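Local coordinates for protein Cif (Cell cycle inhibiting factor) (Escherichia coli, PDB 3EFY) that deamidates a glutamine side chain of host NEDD8, which shuts down cullin-RING ubiquitin ligases and inhibits the host cell cycle, at residues N118-M123 / F159-F164; R80-Y85 / I111-I116; T13-M18 / V56-D61; T128-I133 / G141-L146. All blocks are in the same frame, centred on the assembly; numbering follows the deposited sequence.

Contact 1 (N118-M123 / F159-F164); sequences NYFSCM and FSFQLF
One face of the Phe120 ring receives the edge of Phe161, whose CE1 comes down near the rim, 3.7 Å from Phe120 CZ; the centroids lie 5.0 Å apart with the planes at 61°. Phe120 in turn directs its own edge, somewhat offset, at the face of Phe159, over which Phe120 CB also sits (planes at 64°). The rim of Phe159 is met near its plane by Tyr119 CE2, 4.1 Å from Phe159 CZ, and Met123 CG comes obliquely to the same Phe159 CZ at 4.0 Å. With CG anti to the backbone N (chi1 -178°), Met123 lays CB and CG against that ring before the chain bends away toward its sulfur. The hydroxyl of Tyr119 is hydrogen-bonded to Asp61 on strand 54-61, while Leu39 of helix 39-47 packs on both Phe120 and Phe161. Between helix 113-124 and strand 159-166 this buried aromatic cluster has no hydrogen bond in it, so cohesion rests on dispersion and on ring edges, slightly positive, meeting electron-rich faces.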
loop_
_atom_site.group_PDB
_atom_site.type_symbol
_atom_site.label_atom_id
_atom_site.label_comp_id
_atom_site.label_asym_id
_atom_site.label_seq_id
_atom_site.Cartn_x
_atom_site.Cartn_y
_atom_site.Cartn_z
ATOM N N ASN A 118 -21.799 -21.507 -1.426
ATOM C CA ASN A 118 -22.810 -22.246 -0.700
ATOM C C ASN A 118 -22.894 -21.711 0.721
ATOM O O ASN A 118 -23.992 -21.517 1.248
ATOM C CB ASN A 118 -22.477 -23.725 -0.660
ATOM C CG ASN A 118 -23.501 -24.533 0.167
ATOM O OD1 ASN A 118 -23.216 -24.978 1.289
ATOM N ND2 ASN A 118 -24.712 -24.691 -0.376
ATOM N N TYR A 119 -21.741 -21.429 1.322
ATOM C CA TYR A 119 -21.721 -20.810 2.663
ATOM C C TYR A 119 -22.496 -19.479 2.685
ATOM O O TYR A 119 -23.336 -19.233 3.565
ATOM C CB TYR A 119 -20.246 -20.658 3.221
ATOM C CG TYR A 119 -20.168 -19.651 4.310
ATOM C CD1 TYR A 119 -20.632 -19.946 5.587
ATOM C CD2 TYR A 119 -19.783 -18.330 4.037
ATOM C CE1 TYR A 119 -20.671 -18.994 6.564
ATOM C CE2 TYR A 119 -19.791 -17.370 5.019
ATOM C CZ TYR A 119 -20.235 -17.704 6.285
ATOM O OH TYR A 119 -20.312 -16.773 7.265
ATOM N N PHE A 120 -22.241 -18.584 1.715
ATOM C CA PHE A 120 -22.957 -17.309 1.676
ATOM C C PHE A 120 -24.467 -17.555 1.640
ATOM O O PHE A 120 -25.260 -16.908 2.351
ATOM C CB PHE A 120 -22.602 -16.477 0.419
ATOM C CG PHE A 120 -21.156 -16.060 0.295
ATOM C CD1 PHE A 120 -20.357 -15.819 1.368
ATOM C CD2 PHE A 120 -20.625 -15.855 -0.967
ATOM C CE1 PHE A 120 -19.063 -15.460 1.194
ATOM C CE2 PHE A 120 -19.367 -15.465 -1.143
ATOM C CZ PHE A 120 -18.557 -15.266 -0.083
ATOM N N SER A 121 -24.858 -18.505 0.799
ATOM C CA SER A 121 -26.270 -18.813 0.634
ATOM C C SER A 121 -26.896 -19.325 1.942
ATOM O O SER A 121 -27.933 -18.844 2.363
ATOM C CB SER A 121 -26.473 -19.823 -0.492
ATOM O OG SER A 121 -27.870 -19.988 -0.674
ATOM N N CYS A 122 -26.234 -20.267 2.587
ATOM C CA CYS A 122 -26.712 -20.796 3.878
ATOM C C CYS A 122 -26.792 -19.718 4.959
ATOM O O CYS A 122 -27.817 -19.571 5.611
ATOM C CB CYS A 122 -25.813 -21.927 4.363
ATOM S SG CYS A 122 -25.900 -23.406 3.363
ATOM N N MET A 123 -25.725 -18.937 5.145
ATOM C CA MET A 123 -25.714 -17.904 6.170
ATOM C C MET A 123 -26.766 -16.827 5.908
ATOM O O MET A 123 -27.397 -16.317 6.836
ATOM C CB MET A 123 -24.305 -17.304 6.297
ATOM C CG MET A 123 -24.099 -16.256 7.329
ATOM S SD MET A 123 -24.248 -16.968 9.012
ATOM C CE MET A 123 -23.632 -18.578 8.674
ATOM N N PHE A 159 -24.756 -9.530 4.028
ATOM C CA PHE A 159 -23.517 -9.440 3.255
ATOM C C PHE A 159 -23.448 -8.159 2.434
ATOM O O PHE A 159 -24.463 -7.681 1.910
ATOM C CB PHE A 159 -23.406 -10.609 2.279
ATOM C CG PHE A 159 -23.098 -11.935 2.930
ATOM C CD1 PHE A 159 -21.797 -12.270 3.232
ATOM C CD2 PHE A 159 -24.101 -12.818 3.221
ATOM C CE1 PHE A 159 -21.468 -13.487 3.812
ATOM C CE2 PHE A 159 -23.801 -14.088 3.796
ATOM C CZ PHE A 159 -22.483 -14.402 4.123
ATOM N N SER A 160 -22.236 -7.644 2.288
ATOM C CA SER A 160 -21.898 -6.595 1.302
ATOM C C SER A 160 -20.585 -7.026 0.645
ATOM O O SER A 160 -19.650 -7.411 1.346
ATOM C CB SER A 160 -21.649 -5.281 2.022
ATOM O OG SER A 160 -21.301 -4.223 1.152
ATOM N N PHE A 161 -20.514 -6.936 -0.677
ATOM C CA PHE A 161 -19.358 -7.371 -1.424
ATOM C C PHE A 161 -18.801 -6.241 -2.266
ATOM O O PHE A 161 -19.518 -5.319 -2.666
ATOM C CB PHE A 161 -19.728 -8.488 -2.373
ATOM C CG PHE A 161 -20.282 -9.710 -1.688
ATOM C CD1 PHE A 161 -19.408 -10.656 -1.162
ATOM C CD2 PHE A 161 -21.650 -9.915 -1.593
ATOM C CE1 PHE A 161 -19.914 -11.805 -0.533
ATOM C CE2 PHE A 161 -22.156 -11.056 -1.007
ATOM C CZ PHE A 161 -21.278 -11.995 -0.462
ATOM N N GLN A 162 -17.506 -6.330 -2.558
ATOM C CA GLN A 162 -16.876 -5.512 -3.620
ATOM C C GLN A 162 -16.119 -6.468 -4.527
ATOM O O GLN A 162 -15.405 -7.368 -4.038
ATOM C CB GLN A 162 -15.920 -4.475 -3.062
ATOM C CG GLN A 162 -16.621 -3.500 -2.101
ATOM C CD GLN A 162 -15.686 -2.485 -1.498
ATOM O OE1 GLN A 162 -14.469 -2.494 -1.758
ATOM N NE2 GLN A 162 -16.247 -1.560 -0.706
ATOM N N LEU A 163 -16.317 -6.315 -5.848
ATOM C CA LEU A 163 -15.742 -7.255 -6.813
ATOM C C LEU A 163 -14.942 -6.479 -7.867
ATOM O O LEU A 163 -15.504 -5.567 -8.519
ATOM C CB LEU A 163 -16.836 -8.026 -7.487
ATOM C CG LEU A 163 -16.492 -9.047 -8.544
ATOM C CD1 LEU A 163 -15.558 -10.151 -7.978
ATOM C CD2 LEU A 163 -17.804 -9.645 -9.102
ATOM N N PHE A 164 -13.697 -6.832 -8.048
ATOM C CA PHE A 164 -12.824 -6.178 -9.005
ATOM C C PHE A 164 -12.038 -7.182 -9.847
ATOM O O PHE A 164 -11.542 -8.190 -9.328
ATOM C CB PHE A 164 -11.782 -5.301 -8.309
ATOM C CG PHE A 164 -12.313 -4.078 -7.615
ATOM C CD1 PHE A 164 -12.857 -4.166 -6.351
ATOM C CD2 PHE A 164 -12.168 -2.822 -8.184
ATOM C CE1 PHE A 164 -13.276 -3.019 -5.667
ATOM C CE2 PHE A 164 -12.589 -1.671 -7.484
ATOM C CZ PHE A 164 -13.148 -1.806 -6.217
#

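Contact 2 (R80-Y85 / I111-I116)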
loop_
_atom_site.group_PDB
_atom_site.type_symbol
_atom_site.label_atom_id
_atom_site.label_comp_id
_atom_site.label_asym_id
_atom_site.label_seq_id
_atom_site.Cartn_x
_atom_site.Cartn_y
_atom_site.Cartn_z
ATOM N N ARG A 80 -14.611 -24.128 -10.216
ATOM C CA ARG A 80 -13.600 -23.104 -10.275
ATOM C C ARG A 80 -12.884 -22.953 -8.933
ATOM O O ARG A 80 -13.560 -22.849 -7.916
ATOM C CB ARG A 80 -14.229 -21.776 -10.633
ATOM C CG ARG A 80 -13.206 -20.765 -11.056
ATOM C CD ARG A 80 -13.771 -19.651 -11.875
ATOM N NE ARG A 80 -12.782 -18.662 -12.260
ATOM C CZ ARG A 80 -12.991 -17.669 -13.149
ATOM N NH1 ARG A 80 -14.162 -17.545 -13.754
ATOM N NH2 ARG A 80 -12.047 -16.816 -13.409
ATOM N N PRO A 81 -11.550 -22.952 -8.928
ATOM C CA PRO A 81 -10.836 -22.765 -7.647
ATOM C C PRO A 81 -10.838 -21.311 -7.151
ATOM O O PRO A 81 -11.041 -20.363 -7.907
ATOM C CB PRO A 81 -9.408 -23.197 -7.945
ATOM C CG PRO A 81 -9.418 -23.704 -9.363
ATOM C CD PRO A 81 -10.659 -23.354 -10.025
ATOM N N ALA A 82 -10.629 -21.163 -5.845
ATOM C CA ALA A 82 -10.460 -19.835 -5.258
ATOM C C ALA A 82 -9.511 -19.961 -4.067
ATOM O O ALA A 82 -9.242 -21.074 -3.607
ATOM C CB ALA A 82 -11.814 -19.310 -4.822
ATOM N N PHE A 83 -9.062 -18.824 -3.531
ATOM C CA PHE A 83 -8.242 -18.792 -2.334
ATOM C C PHE A 83 -8.923 -17.831 -1.373
ATOM O O PHE A 83 -9.505 -16.832 -1.795
ATOM C CB PHE A 83 -6.851 -18.351 -2.654
ATOM C CG PHE A 83 -6.114 -19.317 -3.578
ATOM C CD1 PHE A 83 -5.299 -20.298 -3.049
ATOM C CD2 PHE A 83 -6.241 -19.216 -4.948
ATOM C CE1 PHE A 83 -4.620 -21.188 -3.878
ATOM C CE2 PHE A 83 -5.565 -20.126 -5.795
ATOM C CZ PHE A 83 -4.764 -21.096 -5.242
ATOM N N LEU A 84 -8.820 -18.109 -0.092
ATOM C CA LEU A 84 -9.390 -17.226 0.956
ATOM C C LEU A 84 -8.257 -16.660 1.801
ATOM O O LEU A 84 -7.417 -17.394 2.306
ATOM C CB LEU A 84 -10.327 -18.024 1.839
ATOM C CG LEU A 84 -11.290 -17.185 2.718
ATOM C CD1 LEU A 84 -12.676 -17.896 2.834
ATOM C CD2 LEU A 84 -10.591 -17.052 3.965
ATOM N N TYR A 85 -8.248 -15.331 1.983
ATOM C CA TYR A 85 -7.262 -14.622 2.761
ATOM C C TYR A 85 -8.001 -13.848 3.885
ATOM O O TYR A 85 -9.020 -13.219 3.653
ATOM C CB TYR A 85 -6.424 -13.608 1.958
ATOM C CG TYR A 85 -5.940 -14.142 0.612
ATOM C CD1 TYR A 85 -5.359 -15.384 0.512
ATOM C CD2 TYR A 85 -6.114 -13.384 -0.548
ATOM C CE1 TYR A 85 -4.902 -15.870 -0.742
ATOM C CE2 TYR A 85 -5.670 -13.863 -1.766
ATOM C CZ TYR A 85 -5.103 -15.115 -1.851
ATOM O OH TYR A 85 -4.692 -15.630 -3.094
ATOM N N ILE A 111 -9.465 -23.648 -2.436
ATOM C CA ILE A 111 -10.789 -24.124 -2.112
ATOM C C ILE A 111 -11.638 -24.075 -3.373
ATOM O O ILE A 111 -11.119 -23.678 -4.419
ATOM C CB ILE A 111 -11.450 -23.332 -0.965
ATOM C CG1 ILE A 111 -11.674 -21.881 -1.386
ATOM C CG2 ILE A 111 -10.576 -23.471 0.311
ATOM C CD1 ILE A 111 -12.547 -21.058 -0.400
ATOM N N LEU A 112 -12.866 -24.551 -3.295
ATOM C CA LEU A 112 -13.825 -24.436 -4.411
ATOM C C LEU A 112 -14.642 -23.175 -4.199
ATOM O O LEU A 112 -15.233 -22.949 -3.125
ATOM C CB LEU A 112 -14.766 -25.623 -4.494
ATOM C CG LEU A 112 -14.111 -26.975 -4.855
ATOM C CD1 LEU A 112 -15.176 -28.109 -4.836
ATOM C CD2 LEU A 112 -13.414 -26.875 -6.194
ATOM N N LEU A 113 -14.685 -22.342 -5.224
ATOM C CA LEU A 113 -15.558 -21.194 -5.193
ATOM C C LEU A 113 -16.983 -21.565 -4.850
ATOM O O LEU A 113 -17.649 -20.875 -4.093
ATOM C CB LEU A 113 -15.469 -20.445 -6.538
ATOM C CG LEU A 113 -16.329 -19.191 -6.678
ATOM C CD1 LEU A 113 -15.969 -18.132 -5.606
ATOM C CD2 LEU A 113 -16.104 -18.566 -8.068
ATOM N N ASP A 114 -17.463 -22.711 -5.369
ATOM C CA ASP A 114 -18.808 -23.150 -5.061
ATOM C C ASP A 114 -19.040 -23.390 -3.553
ATOM O O ASP A 114 -20.155 -23.211 -3.089
ATOM C CB ASP A 114 -19.102 -24.474 -5.758
ATOM C CG ASP A 114 -19.356 -24.329 -7.229
ATOM O OD1 ASP A 114 -19.605 -23.217 -7.712
ATOM O OD2 ASP A 114 -19.304 -25.382 -7.895
ATOM N N ASP A 115 -17.999 -23.834 -2.839
ATOM C CA ASP A 115 -18.146 -24.136 -1.404
ATOM C C ASP A 115 -18.317 -22.831 -0.599
ATOM O O ASP A 115 -19.149 -22.776 0.337
ATOM C CB ASP A 115 -16.985 -24.931 -0.874
ATOM C CG ASP A 115 -17.051 -26.416 -1.284
ATOM O OD1 ASP A 115 -18.156 -26.888 -1.619
ATOM O OD2 ASP A 115 -15.993 -27.069 -1.253
ATOM N N ILE A 116 -17.550 -21.804 -0.948
ATOM C CA ILE A 116 -17.689 -20.530 -0.196
ATOM C C ILE A 116 -19.025 -19.859 -0.583
ATOM O O ILE A 116 -19.698 -19.283 0.248
ATOM C CB ILE A 116 -16.429 -19.600 -0.303
ATOM C CG1 ILE A 116 -16.602 -18.349 0.572
ATOM C CG2 ILE A 116 -16.179 -19.181 -1.728
ATOM C CD1 ILE A 116 -16.398 -18.566 2.005
HETATM O O HOH W 1 -16.288 -23.922 -7.611
HETATM O O HOH W 2 -17.540 -22.958 -10.044
#
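Ala82 and Ile111 exchange two backbone hydrogen bonds, Ile111 N to Ala82 O at 2.8 Å and Ala82 N to Ile111 O at 2.9 Å. A third bond runs from Leu113 N to Arg80 O, 3.0 Å long. Pro81 has no N-H to offer, but its CA makes a C-H...O contact to Ile111 O. On the face that carries Ala82 and Ile111, the methyl of Ala82 rests on Leu113 CB, and Ile111 CG1, turned between the backbone N and the carbonyl carbon (chi1 64°), comes within 3.4 Å of Ala82 O. Farther along, Leu84 CD1 meets Ile116 CD1 at 3.9 Å, the two side chains crossing at about a right angle. A water bridges Arg80 O (2.9 Å) and the helical Asp114 N (2.8 Å), so Arg80 O serves both that water and Leu113. Outside this shell, the guanidinium of Arg80 is held by Pro73 O and Pro50 O, and Phe137 covers Leu84 and Ile116. Here a short antiparallel edge strand passes directly into a helix, with Leu112 as N-cap, and closes one side of the central sheet in this CIF-family domain, whose clan is that of the papain-like peptidases.

Contact 3 (T13-M18 / V56-D61)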
loop_
_atom_site.group_PDB
_atom_site.type_symbol
_atom_site.label_atom_id
_atom_site.label_comp_id
_atom_site.label_asym_id
_atom_site.label_seq_id
_atom_site.Cartn_x
_atom_site.Cartn_y
_atom_site.Cartn_z
ATOM N N THR A 13 -7.036 -5.497 7.415
ATOM C CA THR A 13 -6.321 -6.491 6.619
ATOM C C THR A 13 -6.948 -6.643 5.249
ATOM O O THR A 13 -6.237 -6.589 4.231
ATOM C CB THR A 13 -6.313 -7.830 7.347
ATOM O OG1 THR A 13 -5.549 -7.658 8.563
ATOM C CG2 THR A 13 -5.667 -8.914 6.494
ATOM N N ALA A 14 -8.249 -6.797 5.223
ATOM C CA ALA A 14 -8.965 -6.940 3.934
ATOM C C ALA A 14 -8.715 -5.761 3.013
ATOM O O ALA A 14 -8.454 -5.925 1.806
ATOM C CB ALA A 14 -10.451 -7.116 4.154
ATOM N N ASN A 15 -8.856 -4.538 3.546
ATOM C CA ASN A 15 -8.665 -3.369 2.700
ATOM C C ASN A 15 -7.250 -3.266 2.140
ATOM O O ASN A 15 -7.040 -2.880 0.996
ATOM C CB ASN A 15 -8.954 -2.108 3.515
ATOM C CG ASN A 15 -10.382 -1.979 3.937
ATOM O OD1 ASN A 15 -11.275 -2.692 3.472
ATOM N ND2 ASN A 15 -10.639 -0.974 4.813
ATOM N N ALA A 16 -6.248 -3.644 2.950
ATOM C CA ALA A 16 -4.876 -3.604 2.543
ATOM C C ALA A 16 -4.579 -4.633 1.433
ATOM O O ALA A 16 -3.794 -4.370 0.546
ATOM C CB ALA A 16 -3.980 -3.830 3.736
ATOM N N ILE A 17 -5.185 -5.789 1.538
ATOM C CA ILE A 17 -5.078 -6.819 0.521
ATOM C C ILE A 17 -5.696 -6.353 -0.800
ATOM O O ILE A 17 -5.081 -6.527 -1.880
ATOM C CB ILE A 17 -5.682 -8.142 0.963
ATOM C CG1 ILE A 17 -4.930 -8.724 2.159
ATOM C CG2 ILE A 17 -5.645 -9.143 -0.217
ATOM C CD1 ILE A 17 -5.677 -9.816 2.839
ATOM N N MET A 18 -6.851 -5.679 -0.752
ATOM C CA MET A 18 -7.420 -5.101 -1.968
ATOM C C MET A 18 -6.441 -4.116 -2.619
ATOM O O MET A 18 -6.278 -4.129 -3.846
ATOM C CB MET A 18 -8.764 -4.424 -1.685
ATOM C CG MET A 18 -9.832 -5.382 -1.221
ATOM S SD MET A 18 -10.303 -6.644 -2.423
ATOM C CE MET A 18 -11.390 -5.680 -3.518
ATOM N N VAL A 56 -10.835 -10.357 -7.617
ATOM C CA VAL A 56 -10.767 -10.366 -6.148
ATOM C C VAL A 56 -12.088 -9.858 -5.585
ATOM O O VAL A 56 -12.648 -8.860 -6.082
ATOM C CB VAL A 56 -9.529 -9.566 -5.689
ATOM C CG1 VAL A 56 -9.477 -8.084 -6.155
ATOM C CG2 VAL A 56 -9.385 -9.695 -4.242
ATOM N N LEU A 57 -12.582 -10.546 -4.568
ATOM C CA LEU A 57 -13.834 -10.292 -3.927
ATOM C C LEU A 57 -13.610 -9.950 -2.467
ATOM O O LEU A 57 -13.078 -10.792 -1.686
ATOM C CB LEU A 57 -14.733 -11.513 -4.036
ATOM C CG LEU A 57 -16.093 -11.497 -3.400
ATOM C CD1 LEU A 57 -17.067 -10.560 -4.172
ATOM C CD2 LEU A 57 -16.680 -12.931 -3.389
ATOM N N ARG A 58 -14.004 -8.718 -2.088
ATOM C CA ARG A 58 -13.967 -8.339 -0.665
ATOM C C ARG A 58 -15.314 -8.627 -0.039
ATOM O O ARG A 58 -16.345 -8.196 -0.555
ATOM C CB ARG A 58 -13.630 -6.854 -0.481
ATOM C CG ARG A 58 -13.377 -6.527 0.989
ATOM C CD ARG A 58 -13.437 -5.038 1.192
ATOM N NE ARG A 58 -13.050 -4.627 2.545
ATOM C CZ ARG A 58 -13.775 -4.807 3.649
ATOM N NH1 ARG A 58 -14.938 -5.431 3.610
ATOM N NH2 ARG A 58 -13.311 -4.371 4.820
ATOM N N VAL A 59 -15.329 -9.427 1.028
ATOM C CA VAL A 59 -16.525 -9.813 1.714
ATOM C C VAL A 59 -16.663 -9.150 3.077
ATOM O O VAL A 59 -15.793 -9.290 3.924
ATOM C CB VAL A 59 -16.563 -11.347 1.990
ATOM C CG1 VAL A 59 -17.925 -11.744 2.565
ATOM C CG2 VAL A 59 -16.224 -12.128 0.666
ATOM N N ASN A 60 -17.780 -8.473 3.266
ATOM C CA ASN A 60 -18.171 -7.898 4.578
ATOM C C ASN A 60 -19.315 -8.785 5.050
ATOM O O ASN A 60 -20.439 -8.723 4.535
ATOM C CB ASN A 60 -18.588 -6.430 4.368
ATOM C CG ASN A 60 -18.126 -5.501 5.444
ATOM O OD1 ASN A 60 -18.952 -4.644 5.863
ATOM N ND2 ASN A 60 -16.850 -5.539 5.872
ATOM N N ASP A 61 -18.983 -9.728 5.935
ATOM C CA ASP A 61 -19.894 -10.747 6.396
ATOM C C ASP A 61 -20.470 -10.335 7.750
ATOM O O ASP A 61 -19.868 -10.555 8.775
ATOM C CB ASP A 61 -19.106 -12.069 6.453
ATOM C CG ASP A 61 -19.923 -13.292 6.773
ATOM O OD1 ASP A 61 -21.009 -13.197 7.370
ATOM O OD2 ASP A 61 -19.402 -14.407 6.424
#
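The 13-18 part of helix 10-22 runs along strand 56-61, nearly antiparallel to it (166° between the short axes), with a closest approach of 9.4 Å and Ala14 opposite Arg58. The polar part of the contact is a side-on grip: Arg58 gives both NE (2.8 Å) and NH2 (3.0 Å) to the single oxygen Asn15 OD1. The NE donor stands close to the extension of the Asn15 carbonyl, whereas NH2 comes from above its plane, the amide and guanidinium being turned 42° from each other. An Arg58 chain extended from CG to NE, starting with CG anti to the backbone N (chi1 -171°), carries the guanidinium up to the helix. Over one face of that group sits the methyl of Ala14, 3.9 Å from Arg58 NE, so two bonds at the edge and a methyl on the face together limit its rotation. Toward the start of the strand, the bent chain of Met18 sets its SD 3.7 Å from Val56 CG2 and 3.9 Å from Arg58 CB. Helix 10-22, which begins with the active-site Cys10, thus packs on an inner strand of the sheet, between strands 66-72 and 159-166; Ile69 of the former touches Met18, Val56 and Arg58.

Contact 4 (T128-I133 / G141-L146)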
loop_
_atom_site.group_PDB
_atom_site.type_symbol
_atom_site.label_atom_id
_atom_site.label_comp_id
_atom_site.label_asym_id
_atom_site.label_seq_id
_atom_site.Cartn_x
_atom_site.Cartn_y
_atom_site.Cartn_z
ATOM N N THR A 128 -27.090 -21.807 9.949
ATOM C CA THR A 128 -25.707 -21.940 10.393
ATOM C C THR A 128 -25.306 -23.399 10.283
ATOM O O THR A 128 -26.091 -24.296 10.566
ATOM C CB THR A 128 -25.489 -21.445 11.839
ATOM O OG1 THR A 128 -26.257 -22.256 12.727
ATOM C CG2 THR A 128 -25.904 -19.983 11.992
ATOM N N ASP A 129 -24.101 -23.630 9.804
ATOM C CA ASP A 129 -23.538 -24.943 9.761
ATOM C C ASP A 129 -22.136 -24.781 10.345
ATOM O O ASP A 129 -21.251 -24.295 9.667
ATOM C CB ASP A 129 -23.536 -25.410 8.309
ATOM C CG ASP A 129 -22.918 -26.768 8.113
ATOM O OD1 ASP A 129 -22.200 -27.253 9.012
ATOM O OD2 ASP A 129 -23.136 -27.340 7.011
ATOM N N LEU A 130 -21.945 -25.153 11.602
ATOM C CA LEU A 130 -20.660 -24.906 12.247
ATOM C C LEU A 130 -19.507 -25.677 11.622
ATOM O O LEU A 130 -18.365 -25.185 11.594
ATOM C CB LEU A 130 -20.717 -25.186 13.754
ATOM C CG LEU A 130 -21.404 -24.177 14.667
ATOM C CD1 LEU A 130 -21.352 -24.720 16.101
ATOM C CD2 LEU A 130 -20.769 -22.766 14.590
ATOM N N GLU A 131 -19.773 -26.879 11.099
ATOM C CA GLU A 131 -18.734 -27.612 10.430
ATOM C C GLU A 131 -18.315 -26.855 9.167
ATOM O O GLU A 131 -17.140 -26.796 8.874
ATOM C CB GLU A 131 -19.152 -29.049 10.090
ATOM C CG GLU A 131 -19.418 -29.927 11.328
ATOM C CD GLU A 131 -18.169 -30.375 12.087
ATOM O OE1 GLU A 131 -17.025 -30.028 11.697
ATOM O OE2 GLU A 131 -18.340 -31.091 13.111
ATOM N N GLN A 132 -19.302 -26.296 8.481
ATOM C CA GLN A 132 -19.079 -25.516 7.234
ATOM C C GLN A 132 -18.177 -24.298 7.555
ATOM O O GLN A 132 -17.184 -24.044 6.897
ATOM C CB GLN A 132 -20.412 -25.092 6.682
ATOM C CG GLN A 132 -20.348 -24.213 5.482
ATOM C CD GLN A 132 -21.711 -23.918 4.900
ATOM O OE1 GLN A 132 -22.643 -23.453 5.586
ATOM N NE2 GLN A 132 -21.835 -24.183 3.607
ATOM N N ILE A 133 -18.506 -23.600 8.633
ATOM C CA ILE A 133 -17.740 -22.403 9.054
ATOM C C ILE A 133 -16.333 -22.768 9.472
ATOM O O ILE A 133 -15.358 -22.142 9.074
ATOM C CB ILE A 133 -18.487 -21.635 10.185
ATOM C CG1 ILE A 133 -19.801 -21.071 9.699
ATOM C CG2 ILE A 133 -17.607 -20.496 10.799
ATOM C CD1 ILE A 133 -20.671 -20.540 10.827
ATOM N N GLY A 141 -9.592 -26.205 11.177
ATOM C CA GLY A 141 -10.906 -26.745 10.912
ATOM C C GLY A 141 -11.654 -27.243 12.127
ATOM O O GLY A 141 -12.446 -28.187 12.027
ATOM N N ASN A 142 -11.417 -26.606 13.272
ATOM C CA ASN A 142 -11.878 -27.133 14.560
ATOM C C ASN A 142 -13.158 -26.466 15.030
ATOM O O ASN A 142 -13.154 -25.309 15.475
ATOM C CB ASN A 142 -10.754 -26.993 15.580
ATOM C CG ASN A 142 -11.104 -27.673 16.921
ATOM O OD1 ASN A 142 -12.234 -28.104 17.125
ATOM N ND2 ASN A 142 -10.121 -27.765 17.809
ATOM N N VAL A 143 -14.279 -27.185 14.936
ATOM C CA VAL A 143 -15.574 -26.652 15.285
ATOM C C VAL A 143 -15.660 -26.255 16.784
ATOM O O VAL A 143 -16.375 -25.316 17.133
ATOM C CB VAL A 143 -16.702 -27.638 14.886
ATOM C CG1 VAL A 143 -16.653 -28.893 15.761
ATOM C CG2 VAL A 143 -18.062 -26.996 15.035
ATOM N N LYS A 144 -14.886 -26.926 17.632
ATOM C CA LYS A 144 -14.903 -26.610 19.069
ATOM C C LYS A 144 -14.330 -25.245 19.378
ATOM O O LYS A 144 -14.545 -24.735 20.487
ATOM C CB LYS A 144 -14.157 -27.659 19.891
ATOM C CG LYS A 144 -14.777 -29.031 19.760
ATOM C CD LYS A 144 -14.098 -30.014 20.657
ATOM C CE LYS A 144 -14.745 -31.391 20.542
ATOM N NZ LYS A 144 -13.852 -32.431 21.166
ATOM N N MET A 145 -13.592 -24.643 18.444
ATOM C CA MET A 145 -13.043 -23.302 18.675
ATOM C C MET A 145 -14.006 -22.178 18.329
ATOM O O MET A 145 -13.701 -21.009 18.610
ATOM C CB MET A 145 -11.729 -23.096 17.934
ATOM C CG MET A 145 -10.589 -24.001 18.317
ATOM S SD MET A 145 -10.138 -23.545 20.004
ATOM C CE MET A 145 -10.850 -24.930 20.857
ATOM N N LEU A 146 -15.141 -22.488 17.707
ATOM C CA LEU A 146 -16.097 -21.487 17.308
ATOM C C LEU A 146 -17.040 -21.172 18.426
ATOM O O LEU A 146 -17.236 -21.986 19.343
ATOM C CB LEU A 146 -16.923 -21.951 16.125
ATOM C CG LEU A 146 -16.092 -22.304 14.899
ATOM C CD1 LEU A 146 -17.087 -22.779 13.819
ATOM C CD2 LEU A 146 -15.222 -21.144 14.362
#
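Val143 turns CG2 anti to its own backbone N and leaves CG1 between N and the carbonyl carbon (chi1 69°), and this splits its two methyls between neighbouring residues of the helix. Val143 CG2 presses on Leu130 CB at 3.5 Å, tighter than usual for two carbons, while Val143 CG1 lies 3.8 Å from Glu131 OE2, a contact reached because the Glu131 chain bends at chi2 (-74°). Beside them Leu146 inserts its CD1, 3.8 Å from Leu130 CD2 and equally far from Ile133 CG2, with Leu130 O only 3.5 Å from the same methyl; the Leu130 and Leu146 side chains lie alongside each other, pointing opposite ways. No hydrogen bond crosses the contact; two side-chain caps, one in each segment, hold the backbone turns. Asp129 is the N-cap: its OD1 accepts from Gln132 N at 3.1 Å, met from well above the carboxylate plane. Asn142 forms an Asx turn, OD1 accepting from Lys144 N at 2.9 Å as the chain enters the 3-10 segment 143-145. The loop after helix 130-137 is thereby folded back on the beginning of that same helix at the surface of the molecule, while Tyr119 of helix 113-124 packs on Gln132 and Ile133.

Contacts 1, 2 and 3 are buried and all reach the one antiparallel sheet, whereas contact 4 lies at the surface, its centre about 18 Å from that of the chain. Contact 1 packs helix 113-124 on the outermost strand 159-166 through rings; contact 2 holds the start of that helix, and the edge strand 111-112 leading into it, against strand 81-85 by backbone bonds. Contact 3 puts a different helix on an inner strand, and there alone does a side-chain hydrogen-bonded pair cross the interface. It adjoins contact 1 because strands 54-61 and 159-166 are neighbours. Contact 4, mainly aliphatic, is tied to contact 1 through the successive helices 113-124 and 130-137.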